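Local coordinates for protein titin (Homo sapiens, PDB 1WAA) that forms, through this immunoglobulin domain, one link of the elastic chain of folded domains in the giant muscle protein titin, at residues A23-E28 with L62-C67. Sequence-based numbering, arbitrary orientation.
Sequences AHFEIE and LILHNC. With ZN (zinc ion), chain G; ZN (zinc ion), chain H; ZN (zinc ion), chain Y.
Ala23 with Leu64 and Phe25 with Leu62 each share two backbone hydrogen bonds, so that strands 23-28 and 62-64 run antiparallel, their axes 4.8 Å apart at an angle of 169°. Between these hydrogen-bonded pairs sits the non-hydrogen-bonded pair His24 and Ile63, a worked example of how strand alternation sends successive pairs to opposite faces of a sheet. On the inner face, Phe25 CB lies 4.2 Å from Leu62 CB, and the Phe25 ring reaches Leu64 CD1 through CE2, while Cys67 SG closes the row 4.0 Å from Ala23 CB. From the opposing sheet, Val15 and Leu88 pack against Ala23 and Phe25, and Val17 against Ala23 and Cys67. On the other face the His24 imidazole meets Ile63 obliquely: CG2 of Ile63 touches His24 CD2 at 3.2 Å, a tight approach, and CG1 stands at the ring edge in its plane. With Ile63 CG2 anti to the backbone N, the same methyl also lies 3.7 Å above the plane of the His65 ring, displaced toward its rim. An alanine in place of Ile63 would probably open a gap between the two imidazoles, leaving their zinc bonds to fix them with less packing alongside. His24 ND1 binds one zinc ion at 1.9 Å; His65 NE2, 2.1 Å from another, shares it with Glu52. Residues of neighbouring chains join both sites. Adjacent at the centre of the sheet ordered 8-10, 23-29, 59-64, 51-56, these are the B and E strands of an I-set immunoglobulin beta-sandwich.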
loop_
_atom_site.group_PDB
_atom_site.type_symbol
_atom_site.label_atom_id
_atom_site.label_comp_id
_atom_site.label_asym_id
_atom_site.label_seq_id
_atom_site.Cartn_x
_atom_site.Cartn_y
_atom_site.Cartn_z
ATOM N N ALA E 23 5.096 -21.878 12.010
ATOM C CA ALA E 23 6.423 -21.358 11.794
ATOM C C ALA E 23 6.256 -20.063 11.009
ATOM O O ALA E 23 5.392 -19.980 10.143
ATOM C CB ALA E 23 7.264 -22.384 11.001
ATOM N N HIS E 24 7.053 -19.057 11.342
ATOM C CA HIS E 24 7.008 -17.763 10.673
ATOM C C HIS E 24 8.394 -17.528 10.142
ATOM O O HIS E 24 9.366 -17.741 10.859
ATOM C CB HIS E 24 6.692 -16.648 11.674
ATOM C CG HIS E 24 5.445 -16.893 12.475
ATOM N ND1 HIS E 24 5.468 -17.375 13.766
ATOM C CD2 HIS E 24 4.137 -16.705 12.171
ATOM C CE1 HIS E 24 4.226 -17.495 14.215
ATOM N NE2 HIS E 24 3.398 -17.097 13.265
ATOM N N PHE E 25 8.486 -17.139 8.872
ATOM C CA PHE E 25 9.758 -16.757 8.264
ATOM C C PHE E 25 9.683 -15.270 7.903
ATOM O O PHE E 25 8.585 -14.714 7.634
ATOM C CB PHE E 25 10.012 -17.570 7.013
ATOM C CG PHE E 25 10.382 -18.991 7.294
ATOM C CD1 PHE E 25 11.712 -19.355 7.426
ATOM C CD2 PHE E 25 9.398 -19.968 7.462
ATOM C CE1 PHE E 25 12.073 -20.691 7.688
ATOM C CE2 PHE E 25 9.755 -21.291 7.742
ATOM C CZ PHE E 25 11.094 -21.639 7.849
ATOM N N GLU E 26 10.855 -14.649 7.870
ATOM C CA GLU E 26 10.930 -13.207 7.757
ATOM C C GLU E 26 12.164 -12.834 6.935
ATOM O O GLU E 26 13.270 -13.287 7.222
ATOM C CB GLU E 26 11.043 -12.651 9.177
ATOM C CG GLU E 26 11.181 -11.161 9.249
ATOM C CD GLU E 26 11.423 -10.659 10.644
ATOM O OE1 GLU E 26 11.146 -9.477 10.902
ATOM O OE2 GLU E 26 11.890 -11.425 11.490
ATOM N N ILE E 27 11.976 -12.014 5.905
ATOM C CA ILE E 27 13.133 -11.479 5.160
ATOM C C ILE E 27 12.940 -10.006 4.884
ATOM O O ILE E 27 11.814 -9.558 4.645
ATOM C CB ILE E 27 13.387 -12.262 3.855
ATOM C CG1 ILE E 27 14.635 -11.754 3.125
ATOM C CG2 ILE E 27 12.205 -12.190 2.945
ATOM C CD1 ILE E 27 15.015 -12.615 1.962
ATOM N N GLU E 28 14.031 -9.241 4.919
ATOM C CA GLU E 28 13.955 -7.807 4.653
ATOM C C GLU E 28 14.767 -7.446 3.415
ATOM O O GLU E 28 15.941 -7.817 3.294
ATOM C CB GLU E 28 14.467 -7.022 5.858
ATOM C CG GLU E 28 14.051 -5.561 5.850
ATOM C CD GLU E 28 14.539 -4.846 7.096
ATOM O OE1 GLU E 28 15.471 -4.011 6.983
ATOM O OE2 GLU E 28 14.012 -5.151 8.194
ATOM N N LEU E 62 6.340 -15.142 5.720
ATOM C CA LEU E 62 5.609 -16.347 5.376
ATOM C C LEU E 62 5.185 -17.003 6.678
ATOM O O LEU E 62 6.039 -17.231 7.549
ATOM C CB LEU E 62 6.512 -17.322 4.631
ATOM C CG LEU E 62 5.890 -18.695 4.353
ATOM C CD1 LEU E 62 4.742 -18.576 3.366
ATOM C CD2 LEU E 62 6.922 -19.629 3.825
ATOM N N ILE E 63 3.885 -17.258 6.817
ATOM C CA ILE E 63 3.344 -17.998 7.968
ATOM C C ILE E 63 2.793 -19.363 7.531
ATOM O O ILE E 63 1.972 -19.436 6.620
ATOM C CB ILE E 63 2.231 -17.230 8.731
ATOM C CG1 ILE E 63 2.616 -15.765 8.948
ATOM C CG2 ILE E 63 1.978 -17.922 10.092
ATOM C CD1 ILE E 63 1.496 -14.904 9.529
ATOM N N LEU E 64 3.265 -20.420 8.180
ATOM C CA LEU E 64 2.807 -21.778 7.894
ATOM C C LEU E 64 2.257 -22.367 9.191
ATOM O O LEU E 64 2.983 -22.558 10.168
ATOM C CB LEU E 64 3.958 -22.633 7.348
ATOM C CG LEU E 64 4.802 -22.109 6.167
ATOM C CD1 LEU E 64 6.079 -22.943 5.986
ATOM C CD2 LEU E 64 4.000 -22.068 4.857
ATOM N N HIS E 65 0.954 -22.598 9.194
ATOM C CA HIS E 65 0.232 -23.092 10.340
ATOM C C HIS E 65 0.182 -24.587 10.279
ATOM O O HIS E 65 0.268 -25.179 9.191
ATOM C CB HIS E 65 -1.192 -22.578 10.285
ATOM C CG HIS E 65 -1.321 -21.127 10.609
ATOM N ND1 HIS E 65 -1.184 -20.640 11.890
ATOM C CD2 HIS E 65 -1.593 -20.058 9.827
ATOM C CE1 HIS E 65 -1.359 -19.333 11.881
ATOM N NE2 HIS E 65 -1.619 -18.958 10.643
ATOM N N ASN E 66 0.003 -25.198 11.453
ATOM C CA ASN E 66 -0.197 -26.627 11.555
ATOM C C ASN E 66 0.860 -27.398 10.745
ATOM O O ASN E 66 0.539 -28.241 9.896
ATOM C CB ASN E 66 -1.640 -26.956 11.156
ATOM C CG ASN E 66 -2.157 -28.206 11.820
ATOM O OD1 ASN E 66 -1.748 -29.306 11.476
ATOM N ND2 ASN E 66 -3.076 -28.043 12.784
ATOM N N CYS E 67 2.131 -27.079 11.020
ATOM C CA CYS E 67 3.266 -27.735 10.368
ATOM C C CYS E 67 3.289 -29.243 10.589
ATOM O O CYS E 67 2.899 -29.749 11.655
ATOM C CB CYS E 67 4.575 -27.129 10.828
ATOM S SG CYS E 67 4.823 -25.476 10.149
HETATM ZN ZN ZN G . 6.833 -17.313 15.026
HETATM ZN ZN ZN H . 12.397 -8.981 12.171
HETATM ZN ZN ZN Y . -2.433 -17.055 10.225
HETATM O O HOH W 1 8.356 -19.109 14.426
HETATM O O HOH W 2 14.298 -8.365 11.287
HETATM O O HOH W 3 -4.599 -17.095 10.679
#